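Unsaturated glucuronyl hydrolase (Streptococcus agalactiae, PDB 2ZZR) hydrolyses unsaturated disaccharides derived from hyaluronan, chondroitin and heparin, releasing the 4-deoxy-4,5-didehydro uronic acid from the sugar it is linked to. Local coordinates at residues Gly71-Cys76 and His94-Ser99; Leu79-Asn84 and Lys88-Ala93; Ala125-Asn130 and Lys134-Thr139; Leu181-Tyr186 and Tyr259-Asp264. All coordinates share one frame; numbering follows the deposited sequence.

How the contacts relate
Three of the four contacts join consecutive helices, and none cross along the chain. Helices 70-84 and 87-105 meet twice: contact 2 closes the tight turn between them, and contact 1, farther from that turn, closes a longer loop with contact 2 nested inside it. Next in series, contact 3 closes the turn between helices 115-130 and 133-147; it touches contact 1 through H94 and E126 and contact 2 through Y81 and I129. Contact 4 comes last and spans 72 residues, bringing helix 180-189 to the end of helix 245-262. It abuts contact 3 where F184 meets Y127 and T139, and the contacts together tie neighbouring helices of the alpha barrel.

Contact 1: Gly71-Cys76 and His94-Ser99; sequences GFWTGC and HKNVLS
N96 reaches across to helix 70-84 and brings its amide nitrogen up to two side chains, the hydroxyl of T74 and the indole of W73. T74 and N96 overlap flank to flank, running opposite ways: N96 CB lies 3.7 Å from T74 CG2, while N96 ND2 donates a hydrogen bond of 2.8 Å to T74 OG1. The N-H is bent away from the line to the oxygen, with an angle of 137° at the hydrogen, and OG1 stands 27° out of the amide plane. N96 CG lies anti to its own carbonyl carbon, and OD1 is nearly eclipsed with CA, which turns ND2 outward to the opposite helix. This helix pair belongs to the alpha/alpha barrel of the glycoside hydrolase family 88 enzymes, and the polar bond lies between antiparallel neighbours, in a buried part of their interface. W73 meets the same nitrogen from another direction. Its side chain is roughly perpendicular to that of N96, with ring and amide planes inclined by 48°, and CD1 of W73 approaches ND2 of N96 to 3.2 Å. Threonine suits its place because one short side chain offers a hydroxyl to the amide and a methyl to N96 CB. Asparagine is long enough to cover the gap between CA atoms 6.5 Å apart at T74 and N96. Around them, Y50 touches both T74 and N96, and the W73 indole packs on helix 25-46, where F46 meets it edge-to-face.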
# COMPACT_ATOMS: atom_id res chain seq x y z
N GLY A 71 9.16 5.50 5.64
CA GLY A 71 8.70 4.35 6.44
C GLY A 71 8.81 3.01 5.73
O GLY A 71 8.96 1.97 6.39
N PHE A 72 8.74 3.01 4.40
CA PHE A 72 8.84 1.79 3.60
C PHE A 72 10.23 1.17 3.69
O PHE A 72 10.37 -0.06 3.68
CB PHE A 72 8.45 2.03 2.14
CG PHE A 72 7.00 2.40 1.95
CD1 PHE A 72 5.99 1.50 2.30
CD2 PHE A 72 6.66 3.64 1.42
CE1 PHE A 72 4.64 1.84 2.13
CE2 PHE A 72 5.31 3.99 1.25
CZ PHE A 72 4.31 3.09 1.61
N TRP A 73 11.26 2.01 3.79
CA TRP A 73 12.63 1.53 4.01
C TRP A 73 12.72 0.78 5.34
O TRP A 73 13.14 -0.39 5.38
CB TRP A 73 13.63 2.70 3.96
CG TRP A 73 15.00 2.36 4.50
CD1 TRP A 73 15.59 2.90 5.61
CD2 TRP A 73 15.92 1.39 3.98
NE1 TRP A 73 16.84 2.34 5.80
CE2 TRP A 73 17.06 1.41 4.81
CE3 TRP A 73 15.90 0.52 2.88
CZ2 TRP A 73 18.18 0.58 4.59
CZ3 TRP A 73 17.01 -0.31 2.65
CH2 TRP A 73 18.13 -0.26 3.51
N THR A 74 12.30 1.43 6.42
CA THR A 74 12.30 0.83 7.76
C THR A 74 11.45 -0.45 7.77
O THR A 74 11.84 -1.45 8.39
CB THR A 74 11.79 1.81 8.83
OG1 THR A 74 12.41 3.09 8.65
CG2 THR A 74 12.09 1.29 10.24
N GLY A 75 10.32 -0.43 7.07
CA GLY A 75 9.48 -1.63 6.93
C GLY A 75 10.19 -2.82 6.30
O GLY A 75 10.00 -3.95 6.75
N CYS A 76 11.00 -2.56 5.27
CA CYS A 76 11.82 -3.62 4.65
C CYS A 76 12.77 -4.22 5.70
O CYS A 76 12.92 -5.44 5.78
CB CYS A 76 12.64 -3.09 3.47
SG CYS A 76 11.69 -2.71 1.96
N HIS A 94 15.60 0.49 14.50
CA HIS A 94 15.22 1.25 15.69
C HIS A 94 15.78 2.67 15.69
O HIS A 94 15.16 3.58 16.25
CB HIS A 94 15.59 0.54 16.99
CG HIS A 94 15.18 1.30 18.21
ND1 HIS A 94 13.86 1.47 18.58
CD2 HIS A 94 15.92 1.99 19.12
CE1 HIS A 94 13.80 2.20 19.67
NE2 HIS A 94 15.03 2.54 20.02
N LYS A 95 16.94 2.85 15.07
CA LYS A 95 17.48 4.19 14.85
C LYS A 95 16.55 5.00 13.93
O LYS A 95 16.31 6.18 14.18
CB LYS A 95 18.90 4.14 14.31
CG LYS A 95 19.93 3.87 15.41
CD LYS A 95 21.32 3.73 14.85
CE LYS A 95 22.28 3.21 15.91
NZ LYS A 95 23.56 2.76 15.30
N ASN A 96 16.03 4.34 12.89
CA ASN A 96 14.99 4.95 12.04
C ASN A 96 13.79 5.37 12.88
O ASN A 96 13.31 6.49 12.76
CB ASN A 96 14.53 3.99 10.94
CG ASN A 96 15.54 3.82 9.82
OD1 ASN A 96 16.64 4.39 9.83
ND2 ASN A 96 15.17 3.01 8.83
N VAL A 97 13.33 4.47 13.75
CA VAL A 97 12.23 4.77 14.67
C VAL A 97 12.49 6.05 15.49
O VAL A 97 11.59 6.88 15.64
CB VAL A 97 11.93 3.56 15.60
CG1 VAL A 97 10.97 3.95 16.72
CG2 VAL A 97 11.37 2.40 14.79
N LEU A 98 13.71 6.20 16.00
CA LEU A 98 14.04 7.39 16.78
C LEU A 98 13.99 8.66 15.92
O LEU A 98 13.54 9.71 16.39
CB LEU A 98 15.40 7.23 17.48
CG LEU A 98 15.45 6.17 18.59
CD1 LEU A 98 16.85 6.06 19.20
CD2 LEU A 98 14.42 6.46 19.68
N SER A 99 14.42 8.53 14.67
CA SER A 99 14.30 9.60 13.68
C SER A 99 12.84 9.97 13.41
O SER A 99 12.51 11.15 13.32
CB SER A 99 14.99 9.19 12.37
OG SER A 99 14.79 10.16 11.35

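Contact 2: Leu79-Asn84 and Lys88-Ala93; sequences LAYEYN and KLKNIA
Y81 leans from helix 70-84 onto L89 and K90 of the following helix. CB of Y81 starts against CB of L89 at 4.1 Å. With CG anti to the backbone N (chi1 177°), the ring rises alongside K90, and ring and lysine chain run outward in step. At CE2 the Y81 ring meets CB of K90 at 3.6 Å; this methylene sits over one face, nearer the rim than the centre and 25° off the ring normal, a CH-pi contact. Farther out, OH of Y81 lies 3.7 Å from CD of K90, whose extended chain keeps pace with the ring. At the tip the Y81 hydroxyl is hydrogen-bonded at 2.9 Å to a water, which accepts a bond from K90 NZ at 2.8 Å. The segments are two antiparallel arms of a helical hairpin in the alpha/alpha barrel, their axes 9.1 Å apart at closest and 157° between their directions. Tyrosine and lysine suit the partly exposed side of this hairpin, where apolar shafts pack while polar ends share water. On the buried side L89 does the filling. Its CD1 methyl presses on A80 CB at 3.7 Å, the small alanine letting the leucine branch come close to the helix backbone at Y81 N. N84 lies athwart L89 and brings ND2 to 3.4 Å from that same L89 CD1, while its OD1 bonds to Y40 of helix 25-46, which also packs against L89.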
# COMPACT_ATOMS: atom_id res chain seq x y z
N LEU A 79 10.77 -6.37 8.23
CA LEU A 79 10.37 -7.63 7.60
C LEU A 79 11.54 -8.61 7.55
O LEU A 79 11.38 -9.79 7.87
CB LEU A 79 9.82 -7.39 6.20
CG LEU A 79 8.44 -6.74 6.18
CD1 LEU A 79 8.11 -6.40 4.75
CD2 LEU A 79 7.37 -7.67 6.78
N ALA A 80 12.70 -8.09 7.14
CA ALA A 80 13.93 -8.88 7.10
C ALA A 80 14.28 -9.40 8.50
O ALA A 80 14.67 -10.56 8.66
CB ALA A 80 15.07 -8.04 6.53
N TYR A 81 14.11 -8.53 9.50
CA TYR A 81 14.38 -8.86 10.89
C TYR A 81 13.48 -9.99 11.40
O TYR A 81 13.93 -10.86 12.15
CB TYR A 81 14.24 -7.63 11.79
CG TYR A 81 14.44 -7.92 13.26
CD1 TYR A 81 13.36 -7.88 14.15
CD2 TYR A 81 15.70 -8.24 13.76
CE1 TYR A 81 13.54 -8.15 15.50
CE2 TYR A 81 15.88 -8.51 15.11
CZ TYR A 81 14.81 -8.47 15.97
OH TYR A 81 14.98 -8.74 17.30
N GLU A 82 12.22 -9.99 10.99
CA GLU A 82 11.31 -11.08 11.33
C GLU A 82 11.77 -12.40 10.72
O GLU A 82 11.56 -13.46 11.31
CB GLU A 82 9.90 -10.77 10.86
CG GLU A 82 9.28 -9.61 11.60
CD GLU A 82 7.78 -9.63 11.53
OE1 GLU A 82 7.19 -8.59 11.18
OE2 GLU A 82 7.20 -10.68 11.84
N TYR A 83 12.39 -12.31 9.55
CA TYR A 83 12.87 -13.49 8.85
C TYR A 83 14.10 -14.12 9.49
O TYR A 83 14.17 -15.34 9.62
CB TYR A 83 13.14 -13.18 7.38
CG TYR A 83 13.62 -14.38 6.59
CD1 TYR A 83 12.72 -15.37 6.18
CD2 TYR A 83 14.97 -14.54 6.27
CE1 TYR A 83 13.14 -16.47 5.46
CE2 TYR A 83 15.40 -15.64 5.55
CZ TYR A 83 14.48 -16.60 5.15
OH TYR A 83 14.90 -17.70 4.43
N ASN A 84 15.07 -13.30 9.89
CA ASN A 84 16.35 -13.85 10.37
C ASN A 84 16.81 -13.47 11.79
O ASN A 84 17.87 -13.93 12.24
CB ASN A 84 17.47 -13.64 9.33
CG ASN A 84 17.94 -12.18 9.22
OD1 ASN A 84 18.66 -11.82 8.29
ND2 ASN A 84 17.53 -11.34 10.17
N LYS A 88 21.52 -6.75 14.08
CA LYS A 88 22.03 -5.65 13.25
C LYS A 88 20.89 -4.90 12.54
O LYS A 88 20.91 -3.67 12.42
CB LYS A 88 23.03 -6.17 12.21
CG LYS A 88 23.71 -5.07 11.39
CD LYS A 88 24.10 -5.55 9.99
CE LYS A 88 25.39 -6.35 10.00
NZ LYS A 88 25.54 -7.16 8.76
N LEU A 89 19.90 -5.66 12.07
CA LEU A 89 18.72 -5.08 11.41
C LEU A 89 17.88 -4.27 12.39
O LEU A 89 17.46 -3.16 12.08
CB LEU A 89 17.88 -6.17 10.75
CG LEU A 89 18.53 -6.91 9.58
CD1 LEU A 89 17.70 -8.10 9.18
CD2 LEU A 89 18.76 -5.99 8.38
N LYS A 90 17.65 -4.83 13.57
CA LYS A 90 16.93 -4.15 14.63
C LYS A 90 17.63 -2.85 15.03
O LYS A 90 16.99 -1.82 15.23
CB LYS A 90 16.77 -5.06 15.85
CG LYS A 90 16.16 -4.37 17.06
CD LYS A 90 16.11 -5.30 18.25
CE LYS A 90 15.55 -4.59 19.47
NZ LYS A 90 15.21 -5.56 20.55
N ASN A 91 18.96 -2.91 15.13
CA ASN A 91 19.74 -1.73 15.47
C ASN A 91 19.49 -0.56 14.52
O ASN A 91 19.22 0.56 14.98
CB ASN A 91 21.24 -2.06 15.53
CG ASN A 91 21.62 -2.80 16.79
OD1 ASN A 91 20.86 -2.84 17.76
ND2 ASN A 91 22.81 -3.39 16.79
N ILE A 92 19.56 -0.81 13.22
CA ILE A 92 19.36 0.26 12.24
C ILE A 92 17.89 0.68 12.16
O ILE A 92 17.59 1.87 12.12
CB ILE A 92 19.99 -0.05 10.85
CG1 ILE A 92 19.85 1.15 9.90
CG2 ILE A 92 19.41 -1.33 10.23
CD1 ILE A 92 20.49 2.46 10.42
N ALA A 93 16.99 -0.30 12.18
CA ALA A 93 15.55 -0.02 12.12
C ALA A 93 15.08 0.80 13.32
O ALA A 93 14.27 1.72 13.18
CB ALA A 93 14.75 -1.31 11.97
O HOH W 1 13.36 -7.14 19.08

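Contact 3: Ala125-Asn130 and Lys134-Thr139; sequences AEYRIN and KALEAT
Y127 and L136 form the larger part of this contact, running alongside one another from two antiparallel helices. L136 covers one face of the phenol ring: its CD1 methyl stands over the centre, 4.1 Å from the centroid of the Y127 ring and only 5° off the normal, a well-centred CH-pi contact. Nearer the backbone, CB of L136 touches Y127 CD2 at 3.7 Å, and toward the tip L136 CD2 comes to 3.8 Å from Y127 CE2. CG anti to the backbone N in both (chi1 -175° in Y127, 179° in L136) directs them outward together. A135 supplies the third surface. Its methyl is small enough to nestle beside the opposite backbone, with CB of A135 3.9 Å from E126 CB, and this allows the CA atoms of A135 and Y127 to approach to 5.7 Å. The hairpin of helices 115-130 and 133-147 thus closes at 8.4 Å between axes, within the alpha barrel. One turn on, T139 OG1 bonds back to A135 O at 2.9 Å, joining T139 N from the other face of that carbonyl. E126 OE2 lies against the A135 methyl and is hydrogen-bonded to ND1 of H94 on helix 87-105. No hydrogen bond crosses between the two segments, so their adhesion rests on dispersion and shape fit, while T139 OG1 has a second partner in T124.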
# COMPACT_ATOMS: atom_id res chain seq x y z
N ALA A 125 5.32 -1.06 13.44
CA ALA A 125 6.04 -2.31 13.17
C ALA A 125 6.88 -2.74 14.37
O ALA A 125 6.76 -3.88 14.84
CB ALA A 125 6.90 -2.19 11.95
N GLU A 126 7.73 -1.84 14.87
CA GLU A 126 8.56 -2.21 16.02
C GLU A 126 7.71 -2.54 17.23
O GLU A 126 8.00 -3.50 17.94
CB GLU A 126 9.61 -1.16 16.39
CG GLU A 126 10.52 -1.73 17.49
CD GLU A 126 11.74 -0.90 17.81
OE1 GLU A 126 12.72 -1.50 18.31
OE2 GLU A 126 11.73 0.32 17.58
N TYR A 127 6.65 -1.75 17.47
CA TYR A 127 5.76 -2.02 18.58
C TYR A 127 5.17 -3.44 18.53
O TYR A 127 5.11 -4.12 19.55
CB TYR A 127 4.65 -0.98 18.70
CG TYR A 127 3.80 -1.19 19.94
CD1 TYR A 127 2.50 -1.70 19.84
CD2 TYR A 127 4.31 -0.93 21.21
CE1 TYR A 127 1.72 -1.92 20.98
CE2 TYR A 127 3.54 -1.15 22.36
CZ TYR A 127 2.26 -1.64 22.23
OH TYR A 127 1.49 -1.86 23.35
N ARG A 128 4.74 -3.87 17.34
CA ARG A 128 4.25 -5.24 17.14
C ARG A 128 5.32 -6.26 17.52
O ARG A 128 5.02 -7.28 18.16
CB ARG A 128 3.90 -5.50 15.67
CG ARG A 128 2.85 -4.60 15.09
CD ARG A 128 1.48 -4.89 15.65
NE ARG A 128 0.46 -4.30 14.80
CZ ARG A 128 -0.72 -3.86 15.22
NH1 ARG A 128 -1.58 -3.36 14.35
NH2 ARG A 128 -1.05 -3.93 16.50
N ILE A 129 6.55 -5.98 17.12
CA ILE A 129 7.64 -6.93 17.21
C ILE A 129 8.18 -7.08 18.64
O ILE A 129 8.36 -8.20 19.13
CB ILE A 129 8.77 -6.59 16.20
CG1 ILE A 129 8.26 -6.81 14.76
CG2 ILE A 129 10.02 -7.44 16.46
CD1 ILE A 129 9.13 -6.18 13.67
N ASN A 130 8.41 -5.95 19.31
CA ASN A 130 9.00 -5.98 20.65
C ASN A 130 8.39 -5.03 21.69
O ASN A 130 8.90 -4.92 22.81
CB ASN A 130 10.53 -5.82 20.57
CG ASN A 130 10.97 -4.50 19.94
OD1 ASN A 130 11.92 -4.45 19.16
ND2 ASN A 130 10.28 -3.43 20.28
N LYS A 134 8.96 3.89 22.75
CA LYS A 134 9.20 5.08 21.92
C LYS A 134 8.56 4.91 20.54
O LYS A 134 8.08 5.88 19.95
CB LYS A 134 10.69 5.40 21.80
CG LYS A 134 11.29 5.99 23.09
CD LYS A 134 12.70 6.51 22.87
CE LYS A 134 13.24 7.20 24.12
NZ LYS A 134 12.68 8.57 24.30
N ALA A 135 8.56 3.68 20.04
CA ALA A 135 7.84 3.33 18.81
C ALA A 135 6.33 3.56 18.98
O ALA A 135 5.67 4.10 18.08
CB ALA A 135 8.13 1.89 18.40
N LEU A 136 5.79 3.16 20.13
CA LEU A 136 4.40 3.42 20.47
C LEU A 136 4.12 4.92 20.57
O LEU A 136 3.14 5.41 20.02
CB LEU A 136 4.00 2.71 21.77
CG LEU A 136 2.57 2.91 22.27
CD1 LEU A 136 1.54 2.44 21.24
CD2 LEU A 136 2.35 2.20 23.61
N GLU A 137 4.99 5.64 21.27
CA GLU A 137 4.85 7.08 21.45
C GLU A 137 4.78 7.80 20.11
O GLU A 137 3.89 8.63 19.89
CB GLU A 137 6.03 7.61 22.27
CG GLU A 137 5.98 9.11 22.55
CD GLU A 137 7.25 9.63 23.20
OE1 GLU A 137 7.44 10.86 23.21
OE2 GLU A 137 8.06 8.81 23.69
N ALA A 138 5.70 7.46 19.21
CA ALA A 138 5.73 8.06 17.87
C ALA A 138 4.45 7.75 17.10
O ALA A 138 3.91 8.62 16.41
CB ALA A 138 6.95 7.58 17.10
N THR A 139 3.97 6.52 17.22
CA THR A 139 2.74 6.09 16.55
C THR A 139 1.52 6.91 16.99
O THR A 139 0.76 7.41 16.15
CB THR A 139 2.48 4.57 16.75
OG1 THR A 139 3.55 3.81 16.19
CG2 THR A 139 1.18 4.17 16.08

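Contact 4: Leu181-Tyr186 and Tyr259-Asp264; sequences LLFFAY and YRKMKD
F183 and K261 mark the nearest backbone approach, with CA atoms 7.1 Å apart, and the contact is made by side chains where helix 180-189 faces the C-terminal end of helix 245-262 in the alpha barrel. F183 contributes the largest buried surface. Its ring lies flat beneath the lysine: K261 CB sits over the ring centre, 3.6 Å from the centroid of F183 and 10° off the normal, a close CH-pi contact. K261 runs back over F183, against the direction of the ring, and its CG comes 3.6 Å from F183 CG. A bend at chi2 (-59°) then turns the rest of the lysine chain away from the ring. Lysine suits this site because its methylenes can lie on an aromatic face while the ammonium group goes on to a salt bridge with E187. Along the way CE of K261 passes over the guanidinium of R260, whose NH2 pairs with the C-terminal carboxylate of W397. M262 approaches from another quarter, its side chain crossing F183 nearly square. Helix 192-209 borders both residues, with A198 against F183 and Y203 against M262. The thioether makes a Met-aromatic contact that is oblique to the ring, M262 SD standing 5.1 Å from the F183 centroid; at the far end of the phenylalanine, CZ of F183 touches CG of M262 at 3.8 Å.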
# COMPACT_ATOMS: atom_id res chain seq x y z
N LEU A 181 -3.56 3.35 10.86
CA LEU A 181 -2.93 4.04 11.98
C LEU A 181 -3.96 4.48 13.01
O LEU A 181 -3.73 4.37 14.22
CB LEU A 181 -2.14 5.26 11.46
CG LEU A 181 -1.55 6.27 12.44
CD1 LEU A 181 -0.55 5.59 13.37
CD2 LEU A 181 -0.91 7.41 11.67
N LEU A 182 -5.11 4.95 12.53
CA LEU A 182 -6.18 5.40 13.42
C LEU A 182 -6.89 4.25 14.13
O LEU A 182 -7.23 4.38 15.31
CB LEU A 182 -7.19 6.28 12.66
CG LEU A 182 -6.57 7.51 11.99
CD1 LEU A 182 -7.66 8.30 11.30
CD2 LEU A 182 -5.82 8.38 13.00
N PHE A 183 -7.09 3.13 13.43
CA PHE A 183 -7.64 1.94 14.08
C PHE A 183 -6.70 1.43 15.18
O PHE A 183 -7.17 0.97 16.22
CB PHE A 183 -7.92 0.82 13.07
CG PHE A 183 -9.15 1.05 12.21
CD1 PHE A 183 -9.05 1.03 10.82
CD2 PHE A 183 -10.41 1.26 12.79
CE1 PHE A 183 -10.18 1.22 10.02
CE2 PHE A 183 -11.54 1.46 11.99
CZ PHE A 183 -11.43 1.44 10.60
N PHE A 184 -5.39 1.52 14.94
CA PHE A 184 -4.39 1.14 15.95
C PHE A 184 -4.49 2.06 17.17
O PHE A 184 -4.53 1.59 18.31
CB PHE A 184 -2.97 1.16 15.37
CG PHE A 184 -1.90 0.91 16.40
CD1 PHE A 184 -1.56 -0.39 16.75
CD2 PHE A 184 -1.25 1.97 17.02
CE1 PHE A 184 -0.57 -0.63 17.71
CE2 PHE A 184 -0.26 1.74 17.98
CZ PHE A 184 0.09 0.44 18.32
N ALA A 185 -4.53 3.37 16.92
CA ALA A 185 -4.65 4.34 18.01
C ALA A 185 -5.91 4.11 18.84
O ALA A 185 -5.88 4.22 20.07
CB ALA A 185 -4.61 5.77 17.48
N TYR A 186 -7.01 3.75 18.18
CA TYR A 186 -8.24 3.40 18.88
C TYR A 186 -8.02 2.20 19.81
O TYR A 186 -8.43 2.24 20.97
CB TYR A 186 -9.38 3.09 17.90
CG TYR A 186 -10.53 2.38 18.57
CD1 TYR A 186 -11.35 3.05 19.49
CD2 TYR A 186 -10.79 1.04 18.31
CE1 TYR A 186 -12.40 2.39 20.12
CE2 TYR A 186 -11.83 0.37 18.94
CZ TYR A 186 -12.63 1.06 19.84
OH TYR A 186 -13.67 0.39 20.45
N TYR A 259 -11.64 -3.80 6.66
CA TYR A 259 -12.60 -4.85 7.00
C TYR A 259 -12.24 -5.55 8.32
O TYR A 259 -13.13 -5.88 9.11
CB TYR A 259 -12.72 -5.88 5.87
CG TYR A 259 -13.60 -7.05 6.24
CD1 TYR A 259 -14.99 -6.98 6.12
CD2 TYR A 259 -13.04 -8.23 6.73
CE1 TYR A 259 -15.80 -8.06 6.47
CE2 TYR A 259 -13.84 -9.31 7.09
CZ TYR A 259 -15.22 -9.22 6.96
OH TYR A 259 -16.01 -10.29 7.33
N ARG A 260 -10.94 -5.77 8.56
CA ARG A 260 -10.50 -6.36 9.83
C ARG A 260 -11.16 -5.67 11.01
O ARG A 260 -11.56 -6.31 11.98
CB ARG A 260 -9.00 -6.20 10.03
CG ARG A 260 -8.10 -6.86 9.03
CD ARG A 260 -6.65 -6.50 9.36
NE ARG A 260 -6.42 -5.05 9.30
CZ ARG A 260 -5.46 -4.40 9.95
NH1 ARG A 260 -4.60 -5.05 10.73
NH2 ARG A 260 -5.34 -3.08 9.81
N LYS A 261 -11.26 -4.35 10.91
CA LYS A 261 -11.63 -3.50 12.02
C LYS A 261 -13.10 -3.09 12.01
O LYS A 261 -13.60 -2.52 12.99
CB LYS A 261 -10.74 -2.26 12.03
CG LYS A 261 -9.24 -2.56 11.94
CD LYS A 261 -8.77 -3.43 13.10
CE LYS A 261 -7.29 -3.75 12.99
NZ LYS A 261 -6.88 -4.63 14.14
N MET A 262 -13.78 -3.39 10.92
CA MET A 262 -15.15 -2.92 10.72
C MET A 262 -16.13 -4.07 10.53
O MET A 262 -17.29 -3.98 10.95
CB MET A 262 -15.22 -1.95 9.54
CG MET A 262 -14.46 -0.67 9.79
SD MET A 262 -14.31 0.38 8.34
CE MET A 262 -16.03 0.78 8.03
N LYS A 263 -15.65 -5.14 9.89
CA LYS A 263 -16.43 -6.36 9.67
C LYS A 263 -17.79 -6.10 9.03
O LYS A 263 -18.82 -6.65 9.43
CB LYS A 263 -16.56 -7.16 10.98
CG LYS A 263 -15.23 -7.74 11.47
CD LYS A 263 -14.61 -8.63 10.39
CE LYS A 263 -13.33 -9.31 10.84
NZ LYS A 263 -13.60 -10.74 11.21
N ASP A 264 -17.77 -5.24 8.01
CA ASP A 264 -18.96 -4.96 7.22
C ASP A 264 -18.85 -5.78 5.95
O ASP A 264 -17.93 -5.59 5.16
CB ASP A 264 -19.02 -3.45 6.92
CG ASP A 264 -20.17 -3.06 6.00
OD1 ASP A 264 -20.99 -3.92 5.61
OD2 ASP A 264 -20.25 -1.85 5.68